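Local coordinates for protein putative acyl-CoA thioester hydrolase YbhC (Escherichia coli K-12, PDB 3GRH) that is a putative acyl-CoA thioesterase of the outer membrane, a lipoprotein related to pectinesterases that neither binds pectin nor shows pectinesterase activity, at residues A[69-74]-A[129-134]; A[74-79]-A[107-112]. One frame throughout, in Å; residues are numbered along the deposited sequence.

Contact 1 of 2, residues A[69-74]-A[129-134]; sequences ITLPAQ and GITLYG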
loop_
_atom_site.group_PDB
_atom_site.type_symbol
_atom_site.label_atom_id
_atom_site.label_comp_id
_atom_site.label_asym_id
_atom_site.label_seq_id
_atom_site.Cartn_x
_atom_site.Cartn_y
_atom_site.Cartn_z
ATOM N N ILE A 69 5.739 -16.339 4.754
ATOM C CA ILE A 69 5.077 -17.156 3.790
ATOM C C ILE A 69 5.841 -18.419 3.541
ATOM O O ILE A 69 7.052 -18.356 3.400
ATOM C CB ILE A 69 4.881 -16.297 2.477
ATOM C CG1 ILE A 69 3.976 -15.109 2.751
ATOM C CG2 ILE A 69 4.304 -17.180 1.351
ATOM C CD1 ILE A 69 3.961 -13.996 1.588
ATOM N N THR A 70 5.163 -19.565 3.521
ATOM C CA THR A 70 5.797 -20.868 3.367
ATOM C C THR A 70 5.183 -21.559 2.205
ATOM O O THR A 70 3.975 -21.662 2.167
ATOM C CB THR A 70 5.477 -21.802 4.547
ATOM O OG1 THR A 70 5.816 -21.162 5.774
ATOM C CG2 THR A 70 6.240 -23.132 4.411
ATOM N N LEU A 71 5.968 -21.971 1.240
ATOM C CA LEU A 71 5.341 -22.594 0.082
ATOM C C LEU A 71 5.267 -24.094 0.238
ATOM O O LEU A 71 6.156 -24.704 0.812
ATOM C CB LEU A 71 6.149 -22.245 -1.139
ATOM C CG LEU A 71 6.186 -20.740 -1.453
ATOM C CD1 LEU A 71 6.898 -20.664 -2.823
ATOM C CD2 LEU A 71 4.814 -19.967 -1.422
ATOM N N PRO A 72 4.206 -24.691 -0.303
ATOM C CA PRO A 72 3.905 -26.097 -0.143
ATOM C C PRO A 72 4.734 -26.869 -1.110
ATOM O O PRO A 72 5.225 -26.313 -2.093
ATOM C CB PRO A 72 2.423 -26.133 -0.564
ATOM C CG PRO A 72 2.367 -25.154 -1.672
ATOM C CD PRO A 72 3.213 -24.013 -1.158
ATOM N N ALA A 73 4.843 -28.176 -0.906
ATOM C CA ALA A 73 5.586 -28.977 -1.845
ATOM C C ALA A 73 4.848 -29.081 -3.161
ATOM O O ALA A 73 5.469 -29.145 -4.233
ATOM C CB ALA A 73 5.868 -30.334 -1.234
ATOM N N GLN A 74 3.513 -29.007 -3.087
ATOM C CA GLN A 74 2.650 -29.012 -4.253
ATOM C C GLN A 74 1.589 -27.923 -4.177
ATOM O O GLN A 74 0.864 -27.830 -3.202
ATOM C CB GLN A 74 1.939 -30.369 -4.421
ATOM C CG GLN A 74 2.822 -31.404 -5.105
ATOM C CD GLN A 74 2.933 -31.140 -6.602
ATOM O OE1 GLN A 74 1.922 -31.001 -7.311
ATOM N NE2 GLN A 74 4.163 -31.031 -7.086
ATOM N N GLY A 129 -7.636 -18.328 3.721
ATOM C CA GLY A 129 -6.613 -17.506 3.048
ATOM C C GLY A 129 -6.195 -18.038 1.688
ATOM O O GLY A 129 -6.230 -19.198 1.416
ATOM N N ILE A 130 -5.875 -17.118 0.794
ATOM C CA ILE A 130 -5.328 -17.458 -0.488
ATOM C C ILE A 130 -3.887 -16.981 -0.569
ATOM O O ILE A 130 -3.615 -15.824 -0.221
ATOM C CB ILE A 130 -6.095 -16.762 -1.599
ATOM C CG1 ILE A 130 -7.529 -17.250 -1.608
ATOM C CG2 ILE A 130 -5.451 -17.095 -2.983
ATOM C CD1 ILE A 130 -7.664 -18.622 -2.125
ATOM N N THR A 131 -2.986 -17.876 -1.000
ATOM C CA THR A 131 -1.573 -17.504 -1.314
ATOM C C THR A 131 -1.361 -17.578 -2.784
ATOM O O THR A 131 -1.600 -18.585 -3.386
ATOM C CB THR A 131 -0.595 -18.395 -0.593
ATOM O OG1 THR A 131 -0.806 -18.279 0.831
ATOM C CG2 THR A 131 0.846 -18.002 -0.927
ATOM N N LEU A 132 -0.917 -16.492 -3.396
ATOM C CA LEU A 132 -0.621 -16.453 -4.832
ATOM C C LEU A 132 0.854 -16.121 -4.984
ATOM O O LEU A 132 1.312 -15.130 -4.417
ATOM C CB LEU A 132 -1.482 -15.380 -5.497
ATOM C CG LEU A 132 -1.339 -15.204 -6.972
ATOM C CD1 LEU A 132 -1.924 -16.383 -7.718
ATOM C CD2 LEU A 132 -2.013 -13.907 -7.385
ATOM N N TYR A 133 1.587 -16.939 -5.721
ATOM C CA TYR A 133 3.002 -16.760 -5.822
ATOM C C TYR A 133 3.513 -17.077 -7.185
ATOM O O TYR A 133 2.999 -17.989 -7.845
ATOM C CB TYR A 133 3.700 -17.601 -4.786
ATOM C CG TYR A 133 3.601 -19.092 -4.893
ATOM C CD1 TYR A 133 4.605 -19.859 -5.473
ATOM C CD2 TYR A 133 2.500 -19.759 -4.357
ATOM C CE1 TYR A 133 4.484 -21.201 -5.527
ATOM C CE2 TYR A 133 2.373 -21.091 -4.458
ATOM C CZ TYR A 133 3.383 -21.813 -4.988
ATOM O OH TYR A 133 3.321 -23.178 -5.080
ATOM N N GLY A 134 4.497 -16.297 -7.581
ATOM C CA GLY A 134 5.190 -16.549 -8.834
ATOM C C GLY A 134 6.240 -17.565 -8.708
ATOM O O GLY A 134 6.881 -17.681 -7.637
#
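The backbones of Ile69 to Leu71 and Thr131 to Tyr133 stay well apart, with CA of Leu71 8.6 Å from CA of Tyr133, because an irregular loop passes over strand 130-134 and meets it through side chains, without any hydrogen bond between the two. Leu71 and Tyr133 carry most of the contact. The isopropyl end of the leucine sits on one face of the phenol ring: CD2 lies 3.8 Å from the ring centroid of Tyr133 and 14° off the ring normal, a CH-pi contact almost straight above the centre. The other methyl, CD1, reaches toward one side of the same ring and comes within 3.6 Å of Tyr133 CD1. The ring is brought out under the loop by its first torsion, which sets CG between the backbone N and the carbonyl carbon (chi1 65°). Pro72 follows at the far end of the ring, where its CD is 4.0 Å from Tyr133 OH, so the loop tracks the tyrosine from the body of the ring to its hydroxyl. Thr131, two residues earlier on the strand, points the same way and offers its methyl: CG2 stands 4.2 Å from Ile69 CG2, a looser touch than that on the ring. The hydroxyl of Thr131 does not serve the loop; OG1 is hydrogen-bonded to Gln204 and Arg107. Ile69 and Leu71 also lie against Gln206 of the neighbouring strand 204-206, and Ile69 goes on to strand 235-238, so the loop runs across successive strands. This is the outer surface of a parallel beta-sheet in the right-handed beta-helix of the pectinesterase family, with an extended N-terminal segment laid across its rungs, away from the predicted nucleophile.

Contact 2 of 2, residues A[74-79]-A[107-112]; sequences QPDFVV and RQYIAV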
loop_
_atom_site.group_PDB
_atom_site.type_symbol
_atom_site.label_atom_id
_atom_site.label_comp_id
_atom_site.label_asym_id
_atom_site.label_seq_id
_atom_site.Cartn_x
_atom_site.Cartn_y
_atom_site.Cartn_z
ATOM N N GLN A 74 3.513 -29.007 -3.087
ATOM C CA GLN A 74 2.650 -29.012 -4.253
ATOM C C GLN A 74 1.589 -27.923 -4.177
ATOM O O GLN A 74 0.864 -27.830 -3.202
ATOM C CB GLN A 74 1.939 -30.369 -4.421
ATOM C CG GLN A 74 2.822 -31.404 -5.105
ATOM C CD GLN A 74 2.933 -31.140 -6.602
ATOM O OE1 GLN A 74 1.922 -31.001 -7.311
ATOM N NE2 GLN A 74 4.163 -31.031 -7.086
ATOM N N PRO A 75 1.491 -27.080 -5.200
ATOM C CA PRO A 75 0.372 -26.149 -5.077
ATOM C C PRO A 75 -0.998 -26.743 -5.356
ATOM O O PRO A 75 -1.119 -27.819 -5.916
ATOM C CB PRO A 75 0.683 -25.103 -6.130
ATOM C CG PRO A 75 1.562 -25.831 -7.119
ATOM C CD PRO A 75 2.321 -26.846 -6.387
ATOM N N ASP A 76 -2.033 -26.025 -4.934
ATOM C CA ASP A 76 -3.399 -26.440 -5.185
ATOM C C ASP A 76 -3.801 -26.183 -6.619
ATOM O O ASP A 76 -4.568 -26.985 -7.189
ATOM C CB ASP A 76 -4.365 -25.738 -4.237
ATOM C CG ASP A 76 -4.131 -26.130 -2.791
ATOM O OD1 ASP A 76 -4.495 -27.267 -2.437
ATOM O OD2 ASP A 76 -3.590 -25.344 -1.993
ATOM N N PHE A 77 -3.327 -25.070 -7.155
ATOM C CA PHE A 77 -3.620 -24.641 -8.511
ATOM C C PHE A 77 -2.376 -24.059 -9.144
ATOM O O PHE A 77 -1.486 -23.550 -8.470
ATOM C CB PHE A 77 -4.692 -23.566 -8.498
ATOM C CG PHE A 77 -5.946 -23.996 -7.829
ATOM C CD1 PHE A 77 -6.846 -24.774 -8.520
ATOM C CD2 PHE A 77 -6.184 -23.719 -6.501
ATOM C CE1 PHE A 77 -8.019 -25.253 -7.908
ATOM C CE2 PHE A 77 -7.341 -24.161 -5.896
ATOM C CZ PHE A 77 -8.254 -24.922 -6.590
ATOM N N VAL A 78 -2.297 -24.252 -10.473
ATOM C CA VAL A 78 -1.209 -23.711 -11.261
ATOM C C VAL A 78 -1.715 -22.924 -12.455
ATOM O O VAL A 78 -2.410 -23.498 -13.291
ATOM C CB VAL A 78 -0.273 -24.770 -11.794
ATOM C CG1 VAL A 78 0.874 -24.077 -12.492
ATOM C CG2 VAL A 78 0.264 -25.646 -10.642
ATOM N N VAL A 79 -1.297 -21.664 -12.584
ATOM C CA VAL A 79 -1.714 -20.813 -13.678
ATOM C C VAL A 79 -0.549 -20.719 -14.616
ATOM O O VAL A 79 0.611 -20.516 -14.190
ATOM C CB VAL A 79 -2.117 -19.419 -13.169
ATOM C CG1 VAL A 79 -2.528 -18.575 -14.322
ATOM C CG2 VAL A 79 -3.236 -19.456 -12.129
ATOM N N ARG A 107 -5.879 -22.806 4.054
ATOM C CA ARG A 107 -5.178 -21.960 3.083
ATOM C C ARG A 107 -4.937 -22.682 1.764
ATOM O O ARG A 107 -4.560 -23.901 1.755
ATOM C CB ARG A 107 -3.820 -21.518 3.648
ATOM C CG ARG A 107 -3.054 -20.734 2.739
ATOM C CD ARG A 107 -1.815 -20.086 3.356
ATOM N NE ARG A 107 -2.196 -19.087 4.321
ATOM C CZ ARG A 107 -2.640 -17.856 4.003
ATOM N NH1 ARG A 107 -2.759 -17.470 2.757
ATOM N NH2 ARG A 107 -3.049 -17.073 4.960
ATOM N N GLN A 108 -5.165 -21.978 0.641
ATOM C CA GLN A 108 -4.919 -22.518 -0.684
ATOM C C GLN A 108 -3.862 -21.771 -1.376
ATOM O O GLN A 108 -3.768 -20.567 -1.185
ATOM C CB GLN A 108 -6.161 -22.498 -1.511
ATOM C CG GLN A 108 -7.173 -23.281 -0.824
ATOM C CD GLN A 108 -8.381 -23.378 -1.576
ATOM O OE1 GLN A 108 -8.499 -24.226 -2.454
ATOM N NE2 GLN A 108 -9.341 -22.561 -1.218
ATOM N N TYR A 109 -3.045 -22.500 -2.125
ATOM C CA TYR A 109 -1.875 -21.974 -2.784
ATOM C C TYR A 109 -2.015 -22.066 -4.289
ATOM O O TYR A 109 -2.303 -23.139 -4.808
ATOM C CB TYR A 109 -0.663 -22.787 -2.363
ATOM C CG TYR A 109 -0.314 -22.623 -0.913
ATOM C CD1 TYR A 109 0.594 -21.688 -0.530
ATOM C CD2 TYR A 109 -0.860 -23.473 0.043
ATOM C CE1 TYR A 109 0.911 -21.530 0.783
ATOM C CE2 TYR A 109 -0.505 -23.327 1.398
ATOM C CZ TYR A 109 0.358 -22.310 1.716
ATOM O OH TYR A 109 0.817 -22.072 3.005
ATOM N N ILE A 110 -1.810 -20.927 -4.955
ATOM C CA ILE A 110 -1.929 -20.802 -6.387
ATOM C C ILE A 110 -0.584 -20.375 -6.902
ATOM O O ILE A 110 -0.099 -19.297 -6.598
ATOM C CB ILE A 110 -2.989 -19.770 -6.795
ATOM C CG1 ILE A 110 -4.329 -20.177 -6.265
ATOM C CG2 ILE A 110 -3.025 -19.655 -8.359
ATOM C CD1 ILE A 110 -5.426 -19.060 -6.314
ATOM N N ALA A 111 0.062 -21.252 -7.645
ATOM C CA ALA A 111 1.367 -20.940 -8.287
ATOM C C ALA A 111 1.108 -20.323 -9.623
ATOM O O ALA A 111 0.204 -20.783 -10.320
ATOM C CB ALA A 111 2.226 -22.217 -8.434
ATOM N N VAL A 112 1.882 -19.312 -9.991
ATOM C CA VAL A 112 1.739 -18.663 -11.292
ATOM C C VAL A 112 3.093 -18.770 -12.040
ATOM O O VAL A 112 4.131 -18.353 -11.556
ATOM C CB VAL A 112 1.319 -17.187 -11.167
ATOM C CG1 VAL A 112 1.071 -16.693 -12.595
ATOM C CG2 VAL A 112 0.056 -16.992 -10.326
HETATM O O HOH W 1 -4.184 -26.224 0.478
#
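Asp76 and Tyr109 grip each other twice. Backbone N of Tyr109 donates to Asp76 OD2 (2.9 Å, 166° at the hydrogen), which receives it on its anti lone pair, while Asp76 N gives a more bent bond to Tyr109 O. That carbonyl takes a second donor, Phe77 N, in its own plane at 3.2 Å. A water donating to both Asp76 OD2 and Arg107 O extends the link by one residue. The side chain of Asp76 starts out toward segment 107-112, and with CG beside the backbone N (chi1 -65°) its OD2 arrives at Tyr109 N and also at the edge of the Tyr109 ring. Were Asp76 replaced by an alanine, Tyr109 N would probably lose its acceptor and the water one of its two anchors. Beyond it the strands run parallel, Ala111 N bonding to Phe77 O and Val79 N to Ala111 O. Strand 77-79, helix 92-100 and strand 108-112 form a beta-alpha-beta unit at the end of the beta-helix. On the face toward that helix, Val79 CG2 packs 3.8 Å from Ile110 CG2, and both residues touch Ala95. The Phe77 ring leans on Ile110 CG1 and meets Gln108 OE1 at its edge, 3.6 Å from CE2; this amide is itself bonded to Lys102 and Ala99. On the opposite face, that of Ala111, Pro75 CG rests 3.9 Å from Ala111 CB.

In the fold
From the N-terminal side, the chain runs through the loop 69-74, passes through Gln74, which both contacts share, and enters strand 77-79. Helix 92-100 then leads to strand 108-112, where contact 2 closes the smaller loop by pairing neighbouring strands. The chain continues through strand 115-123 to strand 130-134, and contact 1 closes the larger loop there, so contact 2 is nested inside it. Their centres lie about 6 Å apart. Strand 130-134 is the next strand over from 108-112, joined to it by probable backbone hydrogen bonds, while Tyr133 OH packs against Pro75 CB. Together they tie the incoming loop to the first three strands of the parallel sheet.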